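Local coordinates for pseudoazurin (Blue copper protein) (Sinorhizobium meliloti, PDB 3TU6) that binds a single copper ion in a cupredoxin beta barrel and probably carries electrons between redox partners in the periplasm, at residues G54-K59 / T67-K72; E101-I106 / K118-I123. All coordinates share one frame; numbering follows the deposited sequence.

Contact 1: G54-K59 / T67-K72; sequences GAETWK and TVTLSK
Trp58 lays its indole against Val68, joining the loop segment 54-59 to the edge strand 67-69 of the cupredoxin barrel. Followed outward, the tryptophan begins with CB, 4.0 Å from Val68 CG1. Its chi1 of 73° tucks CG over the backbone, flanked by N and C, and turns the ring's face to the valine. The same methyl then sits over the pyrrole part of the indole: Val68 CG1 is 3.4 Å from Trp58 CD2 and 3.5 Å from the centroid of the five-membered ring, 15° off its normal, a CH-pi contact. Farther along, CE3 also approaches Val68 CB, while NE1 is hydrogen-bonded to Ser44 OG, so the ring is fixed both by a polar bond and by a methyl on its face. Tyr76 and Tyr78 of strand 74-79 also touch the indole.

Toward the surface the chemistry changes. Glu56 reaches out with an extended chain until OE2 lies 3.1 Å from Thr69 OG1. At the far end Lys72, bent at chi3 and chi4, brings its CD to within 3.4 Å of Gly54 O; the segments run nearly antiparallel, 169° apart.

The apolar part of the contact rests on the valine methyl over the indole, while Gly54, Glu56, Thr69 and Lys72 bury further surface at the exposed margin. Backbone bonds of Trp58 to Leu46 and of Val68 to Val33 tie each segment to a neighbouring strand.

Contact 2: E101-I106 / K118-I123; sequences EAVKGI and KIFAEI
The phenyl ring of Phe120 carries CG of Lys104 on one face, with Val103 approaching obliquely near CE1. These residues join the two helices that follow the last strand of the barrel, 100-104 and 112-125, the C-terminal helical addition by which pseudoazurins extend the cupredoxin fold.

Over the face, Lys104 CG stands 3.8 Å from the ring centroid and only 7° off the normal, so the methylene is almost exactly centred and its C-H bonds can meet the pi cloud in a CH-pi contact. The lysine chain is extended beyond CG and runs from the tip of the phenyl toward its root, carrying CE on to 4.1 Å from Phe120 CB. Lysine thus serves two chemistries at once: its CG lies over the aromatic face and CE reaches the CB end of the ring, while its NZ continues to a salt bridge with Glu124 of helix 112-125. Both partners, Phe120 and Glu124, belong to that helix, consistent with the lysine lying along it.

Phe120 CG is anti to its own carbonyl carbon (chi1 -65°), a setting that sends the ring across to helix 100-104. There, beside the lysine, the phenyl also meets the backbone, with CZ 3.9 Å from Lys104 CA. Val103 and Phe120 both touch Met77 of strand 74-79, so the helix pair rests on the sheet through a shared apolar patch, to which Ile119 and Ile123 of the longer helix add contacts with strands 19-27 and 89-94. Val103 O, hydrogen-bonded to Tyr108 OH, lies 3.7 Å from Phe120 CZ, and Val103 CG2 completes the apolar meeting at 3.6 Å from Phe120 CE1.

In contacts 1 and 2 alike, aliphatic carbon meets an aromatic face. Their places differ. Contact 1, between a loop and an edge strand, is only partly buried: an apolar centre gives way to exposed polar residues at its margin. Contact 2 is buried and smaller, 155 Å² against 297 Å², and links two helices, with no hydrogen bond between its segments. They share no segment, yet both lean on strand 74-79, contact 1 through Tyr76 and Tyr78 and contact 2 through Met77. Their centres lie about 18 Å apart, and contact 2 is away from the copper site.

Contact 1: G54-K59 / T67-K72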
ATOM      1  N   GLY A  54      -4.059  -2.801 -16.518  1.00 43.26           N
ATOM      2  CA  GLY A  54      -3.341  -3.996 -16.962  1.00 44.44           C
ATOM      3  C   GLY A  54      -2.399  -4.601 -15.934  1.00 44.16           C
ATOM      4  O   GLY A  54      -1.670  -5.547 -16.245  1.00 44.70           O
ATOM      5  N   ALA A  55      -2.411  -4.074 -14.712  1.00 43.73           N
ATOM      6  CA  ALA A  55      -1.522  -4.552 -13.653  1.00 42.76           C
ATOM      7  C   ALA A  55      -2.109  -5.779 -12.963  1.00 42.90           C
ATOM      8  O   ALA A  55      -3.329  -5.926 -12.870  1.00 41.92           O
ATOM      9  CB  ALA A  55      -1.270  -3.450 -12.636  1.00 42.28           C
ATOM     10  N   GLU A  56      -1.231  -6.655 -12.482  1.00 43.52           N
ATOM     11  CA  GLU A  56      -1.652  -7.830 -11.722  1.00 44.97           C
ATOM     12  C   GLU A  56      -2.082  -7.410 -10.321  1.00 42.58           C
ATOM     13  O   GLU A  56      -1.389  -6.633  -9.662  1.00 43.49           O
ATOM     14  CB  GLU A  56      -0.521  -8.858 -11.631  1.00 45.97           C
ATOM     15  CG  GLU A  56      -0.181  -9.528 -12.954  1.00 54.60           C
ATOM     16  CD  GLU A  56       0.751 -10.717 -12.791  1.00 65.58           C
ATOM     17  OE1 GLU A  56       0.715 -11.622 -13.652  1.00 75.21           O
ATOM     18  OE2 GLU A  56       1.517 -10.752 -11.804  1.00 71.02           O
ATOM     19  N   THR A  57      -3.226  -7.923  -9.879  1.00 40.00           N
ATOM     20  CA  THR A  57      -3.768  -7.601  -8.561  1.00 37.47           C
ATOM     21  C   THR A  57      -3.379  -8.672  -7.550  1.00 33.34           C
ATOM     22  O   THR A  57      -2.837  -9.717  -7.918  1.00 33.85           O
ATOM     23  CB  THR A  57      -5.306  -7.499  -8.595  1.00 37.57           C
ATOM     24  OG1 THR A  57      -5.873  -8.799  -8.804  1.00 37.75           O
ATOM     25  CG2 THR A  57      -5.761  -6.562  -9.708  1.00 40.37           C
ATOM     26  N   TRP A  58      -3.653  -8.404  -6.276  1.00 29.00           N
ATOM     27  CA  TRP A  58      -3.428  -9.388  -5.224  1.00 25.63           C
ATOM     28  C   TRP A  58      -4.437  -9.244  -4.087  1.00 25.02           C
ATOM     29  O   TRP A  58      -4.971  -8.159  -3.842  1.00 21.27           O
ATOM     30  CB  TRP A  58      -1.993  -9.303  -4.688  1.00 25.10           C
ATOM     31  CG  TRP A  58      -1.705  -8.110  -3.826  1.00 22.58           C
ATOM     32  CD1 TRP A  58      -1.842  -8.028  -2.470  1.00 25.16           C
ATOM     33  CD2 TRP A  58      -1.206  -6.838  -4.256  1.00 27.68           C
ATOM     34  NE1 TRP A  58      -1.470  -6.779  -2.030  1.00 24.48           N
ATOM     35  CE2 TRP A  58      -1.074  -6.030  -3.106  1.00 27.67           C
ATOM     36  CE3 TRP A  58      -0.861  -6.301  -5.503  1.00 30.20           C
ATOM     37  CZ2 TRP A  58      -0.614  -4.711  -3.165  1.00 30.44           C
ATOM     38  CZ3 TRP A  58      -0.403  -4.990  -5.561  1.00 26.50           C
ATOM     39  CH2 TRP A  58      -0.283  -4.212  -4.398  1.00 32.38           C
ATOM     40  N   LYS A  59      -4.686 -10.356  -3.404  1.00 23.84           N
ATOM     41  CA  LYS A  59      -5.613 -10.398  -2.283  1.00 25.15           C
ATOM     42  C   LYS A  59      -5.101 -11.412  -1.263  1.00 23.39           C
ATOM     43  O   LYS A  59      -5.488 -12.580  -1.278  1.00 26.88           O
ATOM     44  CB  LYS A  59      -7.019 -10.761  -2.774  1.00 24.76           C
ATOM     45  CG  LYS A  59      -8.102 -10.693  -1.702  1.00 32.43           C
ATOM     46  CD  LYS A  59      -9.475 -11.066  -2.255  1.00 40.60           C
ATOM     47  CE  LYS A  59     -10.066  -9.958  -3.117  1.00 46.66           C
ATOM     48  NZ  LYS A  59     -11.411 -10.320  -3.647  1.00 49.55           N
ATOM     49  N   THR A  67       4.182 -12.135  -1.359  1.00 29.19           N
ATOM     50  CA  THR A  67       5.110 -11.361  -2.173  1.00 28.68           C
ATOM     51  C   THR A  67       4.416 -10.992  -3.478  1.00 27.90           C
ATOM     52  O   THR A  67       3.934 -11.869  -4.195  1.00 28.18           O
ATOM     53  CB  THR A  67       6.395 -12.152  -2.476  1.00 29.94           C
ATOM     54  OG1 THR A  67       7.098 -12.407  -1.255  1.00 31.83           O
ATOM     55  CG2 THR A  67       7.301 -11.372  -3.422  1.00 30.72           C
ATOM     56  N   VAL A  68       4.366  -9.695  -3.773  1.00 26.55           N
ATOM     57  CA  VAL A  68       3.708  -9.195  -4.979  1.00 26.25           C
ATOM     58  C   VAL A  68       4.729  -8.752  -6.025  1.00 28.12           C
ATOM     59  O   VAL A  68       5.799  -8.241  -5.686  1.00 27.78           O
ATOM     60  CB  VAL A  68       2.750  -8.021  -4.659  1.00 25.99           C
ATOM     61  CG1 VAL A  68       1.728  -8.444  -3.612  1.00 25.94           C
ATOM     62  CG2 VAL A  68       3.519  -6.797  -4.189  1.00 23.04           C
ATOM     63  N   THR A  69       4.388  -8.963  -7.294  1.00 30.36           N
ATOM     64  CA  THR A  69       5.208  -8.530  -8.420  1.00 32.33           C
ATOM     65  C   THR A  69       4.723  -7.167  -8.902  1.00 31.70           C
ATOM     66  O   THR A  69       3.526  -6.885  -8.866  1.00 32.18           O
ATOM     67  CB  THR A  69       5.122  -9.531  -9.589  1.00 34.34           C
ATOM     68  OG1 THR A  69       3.755  -9.685  -9.992  1.00 37.60           O
ATOM     69  CG2 THR A  69       5.681 -10.885  -9.177  1.00 34.70           C
ATOM     70  N   LEU A  70       5.655  -6.332  -9.355  1.00 31.16           N
ATOM     71  CA  LEU A  70       5.349  -4.957  -9.745  1.00 31.77           C
ATOM     72  C   LEU A  70       5.926  -4.638 -11.123  1.00 31.86           C
ATOM     73  O   LEU A  70       6.867  -3.854 -11.249  1.00 31.67           O
ATOM     74  CB  LEU A  70       5.903  -3.987  -8.699  1.00 31.83           C
ATOM     75  CG  LEU A  70       5.378  -4.158  -7.271  1.00 32.98           C
ATOM     76  CD1 LEU A  70       6.235  -3.368  -6.291  1.00 35.34           C
ATOM     77  CD2 LEU A  70       3.917  -3.738  -7.179  1.00 30.32           C
ATOM     78  N   SER A  71       5.347  -5.248 -12.154  1.00 32.13           N
ATOM     79  CA  SER A  71       5.851  -5.113 -13.521  1.00 34.10           C
ATOM     80  C   SER A  71       5.519  -3.756 -14.135  1.00 33.58           C
ATOM     81  O   SER A  71       6.400  -3.085 -14.673  1.00 33.92           O
ATOM     82  CB  SER A  71       5.301  -6.233 -14.411  1.00 35.12           C
ATOM     83  OG  SER A  71       5.845  -7.488 -14.043  1.00 37.05           O
ATOM     84  N   LYS A  72       4.250  -3.359 -14.061  1.00 34.14           N
ATOM     85  CA  LYS A  72       3.801  -2.109 -14.677  1.00 34.54           C
ATOM     86  C   LYS A  72       4.057  -0.917 -13.753  1.00 33.57           C
ATOM     87  O   LYS A  72       3.830  -1.013 -12.546  1.00 31.84           O
ATOM     88  CB  LYS A  72       2.314  -2.184 -15.033  1.00 35.80           C
ATOM     89  CG  LYS A  72       1.976  -3.297 -16.016  1.00 39.86           C
ATOM     90  CD  LYS A  72       0.643  -3.055 -16.715  1.00 44.97           C
ATOM     91  CE  LYS A  72       0.781  -2.099 -17.895  1.00 51.49           C
ATOM     92  NZ  LYS A  72       1.531  -2.707 -19.031  1.00 50.52           N
TER

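Contact 2: E101-I106 / K118-I123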
ATOM      1  N   GLU A 101      -3.460  10.682 -10.438  1.00 37.76           N
ATOM      2  CA  GLU A 101      -4.758  11.354 -10.492  1.00 39.18           C
ATOM      3  C   GLU A 101      -5.908  10.351 -10.359  1.00 37.52           C
ATOM      4  O   GLU A 101      -6.898  10.623  -9.679  1.00 37.05           O
ATOM      5  CB  GLU A 101      -4.895  12.140 -11.801  1.00 41.52           C
ATOM      6  CG  GLU A 101      -6.112  13.061 -11.864  1.00 49.16           C
ATOM      7  CD  GLU A 101      -6.237  13.803 -13.188  1.00 60.11           C
ATOM      8  OE1 GLU A 101      -5.336  13.674 -14.045  1.00 64.34           O
ATOM      9  OE2 GLU A 101      -7.243  14.520 -13.370  1.00 64.41           O
ATOM     10  N   ALA A 102      -5.765   9.197 -11.006  1.00 35.27           N
ATOM     11  CA  ALA A 102      -6.795   8.159 -10.982  1.00 34.99           C
ATOM     12  C   ALA A 102      -6.961   7.543  -9.592  1.00 32.55           C
ATOM     13  O   ALA A 102      -8.086   7.339  -9.134  1.00 33.01           O
ATOM     14  CB  ALA A 102      -6.478   7.076 -12.005  1.00 35.60           C
ATOM     15  N   VAL A 103      -5.843   7.252  -8.929  1.00 30.80           N
ATOM     16  CA  VAL A 103      -5.875   6.629  -7.598  1.00 29.97           C
ATOM     17  C   VAL A 103      -6.390   7.574  -6.505  1.00 29.25           C
ATOM     18  O   VAL A 103      -6.856   7.117  -5.464  1.00 27.50           O
ATOM     19  CB  VAL A 103      -4.495   6.068  -7.181  1.00 29.25           C
ATOM     20  CG1 VAL A 103      -4.042   4.992  -8.162  1.00 32.44           C
ATOM     21  CG2 VAL A 103      -3.459   7.181  -7.072  1.00 30.71           C
ATOM     22  N   LYS A 104      -6.307   8.883  -6.741  1.00 29.75           N
ATOM     23  CA  LYS A 104      -6.880   9.867  -5.814  1.00 30.22           C
ATOM     24  C   LYS A 104      -8.407   9.787  -5.745  1.00 31.09           C
ATOM     25  O   LYS A 104      -8.999  10.111  -4.714  1.00 30.41           O
ATOM     26  CB  LYS A 104      -6.463  11.293  -6.198  1.00 31.13           C
ATOM     27  CG  LYS A 104      -5.111  11.718  -5.654  1.00 32.94           C
ATOM     28  CD  LYS A 104      -4.754  13.129  -6.101  1.00 33.39           C
ATOM     29  CE  LYS A 104      -3.579  13.683  -5.314  1.00 33.16           C
ATOM     30  NZ  LYS A 104      -3.119  15.000  -5.840  1.00 31.33           N
ATOM     31  N   GLY A 105      -9.035   9.352  -6.837  1.00 31.63           N
ATOM     32  CA  GLY A 105     -10.494   9.363  -6.957  1.00 32.28           C
ATOM     33  C   GLY A 105     -11.231   8.100  -6.544  1.00 30.95           C
ATOM     34  O   GLY A 105     -12.456   8.044  -6.663  1.00 30.44           O
ATOM     35  N   ILE A 106     -10.511   7.090  -6.055  1.00 30.37           N
ATOM     36  CA  ILE A 106     -11.147   5.829  -5.655  1.00 29.99           C
ATOM     37  C   ILE A 106     -11.788   5.949  -4.266  1.00 30.91           C
ATOM     38  O   ILE A 106     -11.659   6.979  -3.602  1.00 29.72           O
ATOM     39  CB  ILE A 106     -10.160   4.623  -5.704  1.00 30.13           C
ATOM     40  CG1 ILE A 106      -9.142   4.675  -4.560  1.00 25.43           C
ATOM     41  CG2 ILE A 106      -9.451   4.572  -7.053  1.00 28.61           C
ATOM     42  CD1 ILE A 106      -8.134   3.542  -4.601  1.00 27.41           C
ATOM     43  N   LYS A 118      -2.346  11.773   3.459  1.00 25.87           N
ATOM     44  CA  LYS A 118      -0.974  11.771   3.971  1.00 25.09           C
ATOM     45  C   LYS A 118      -0.025  11.063   3.001  1.00 24.06           C
ATOM     46  O   LYS A 118       1.101  11.515   2.785  1.00 23.14           O
ATOM     47  CB  LYS A 118      -0.912  11.094   5.342  1.00 26.23           C
ATOM     48  N   ILE A 119      -0.490   9.956   2.424  1.00 23.28           N
ATOM     49  CA  ILE A 119       0.295   9.189   1.455  1.00 22.28           C
ATOM     50  C   ILE A 119       0.557   9.990   0.179  1.00 22.29           C
ATOM     51  O   ILE A 119       1.678   9.996  -0.328  1.00 21.05           O
ATOM     52  CB  ILE A 119      -0.398   7.852   1.099  1.00 22.67           C
ATOM     53  CG1 ILE A 119      -0.286   6.871   2.268  1.00 21.62           C
ATOM     54  CG2 ILE A 119       0.224   7.231  -0.148  1.00 17.32           C
ATOM     55  CD1 ILE A 119      -1.225   5.689   2.167  1.00 23.13           C
ATOM     56  N   PHE A 120      -0.471  10.667  -0.329  1.00 22.74           N
ATOM     57  CA  PHE A 120      -0.339  11.458  -1.556  1.00 24.75           C
ATOM     58  C   PHE A 120       0.542  12.696  -1.370  1.00 25.91           C
ATOM     59  O   PHE A 120       1.258  13.089  -2.292  1.00 26.16           O
ATOM     60  CB  PHE A 120      -1.714  11.870  -2.094  1.00 27.04           C
ATOM     61  CG  PHE A 120      -2.567  10.710  -2.538  1.00 29.25           C
ATOM     62  CD1 PHE A 120      -2.077   9.773  -3.442  1.00 35.36           C
ATOM     63  CD2 PHE A 120      -3.867  10.564  -2.070  1.00 31.09           C
ATOM     64  CE1 PHE A 120      -2.859   8.705  -3.855  1.00 36.35           C
ATOM     65  CE2 PHE A 120      -4.655   9.497  -2.479  1.00 28.04           C
ATOM     66  CZ  PHE A 120      -4.149   8.569  -3.374  1.00 34.42           C
ATOM     67  N   ALA A 121       0.490  13.307  -0.189  1.00 24.17           N
ATOM     68  CA  ALA A 121       1.386  14.422   0.138  1.00 24.92           C
ATOM     69  C   ALA A 121       2.838  13.945   0.227  1.00 25.13           C
ATOM     70  O   ALA A 121       3.757  14.652  -0.193  1.00 24.56           O
ATOM     71  CB  ALA A 121       0.965  15.084   1.443  1.00 23.72           C
ATOM     72  N   GLU A 122       3.032  12.742   0.765  1.00 24.83           N
ATOM     73  CA  GLU A 122       4.362  12.149   0.904  1.00 24.82           C
ATOM     74  C   GLU A 122       4.989  11.858  -0.462  1.00 24.79           C
ATOM     75  O   GLU A 122       6.174  12.113  -0.670  1.00 23.93           O
ATOM     76  CB  GLU A 122       4.288  10.863   1.741  1.00 24.81           C
ATOM     77  CG  GLU A 122       5.644  10.303   2.171  1.00 28.44           C
ATOM     78  CD  GLU A 122       5.530   9.073   3.065  1.00 41.31           C
ATOM     79  OE1 GLU A 122       6.388   8.171   2.942  1.00 41.72           O
ATOM     80  OE2 GLU A 122       4.593   9.000   3.890  1.00 34.36           O
ATOM     81  N   ILE A 123       4.186  11.332  -1.384  1.00 24.24           N
ATOM     82  CA  ILE A 123       4.651  11.015  -2.736  1.00 22.47           C
ATOM     83  C   ILE A 123       4.947  12.281  -3.542  1.00 24.53           C
ATOM     84  O   ILE A 123       5.981  12.378  -4.201  1.00 24.92           O
ATOM     85  CB  ILE A 123       3.614  10.166  -3.508  1.00 21.84           C
ATOM     86  CG1 ILE A 123       3.468   8.782  -2.873  1.00 18.98           C
ATOM     87  CG2 ILE A 123       4.023  10.007  -4.966  1.00 21.47           C
ATOM     88  CD1 ILE A 123       2.270   8.007  -3.380  1.00  9.30           C
TER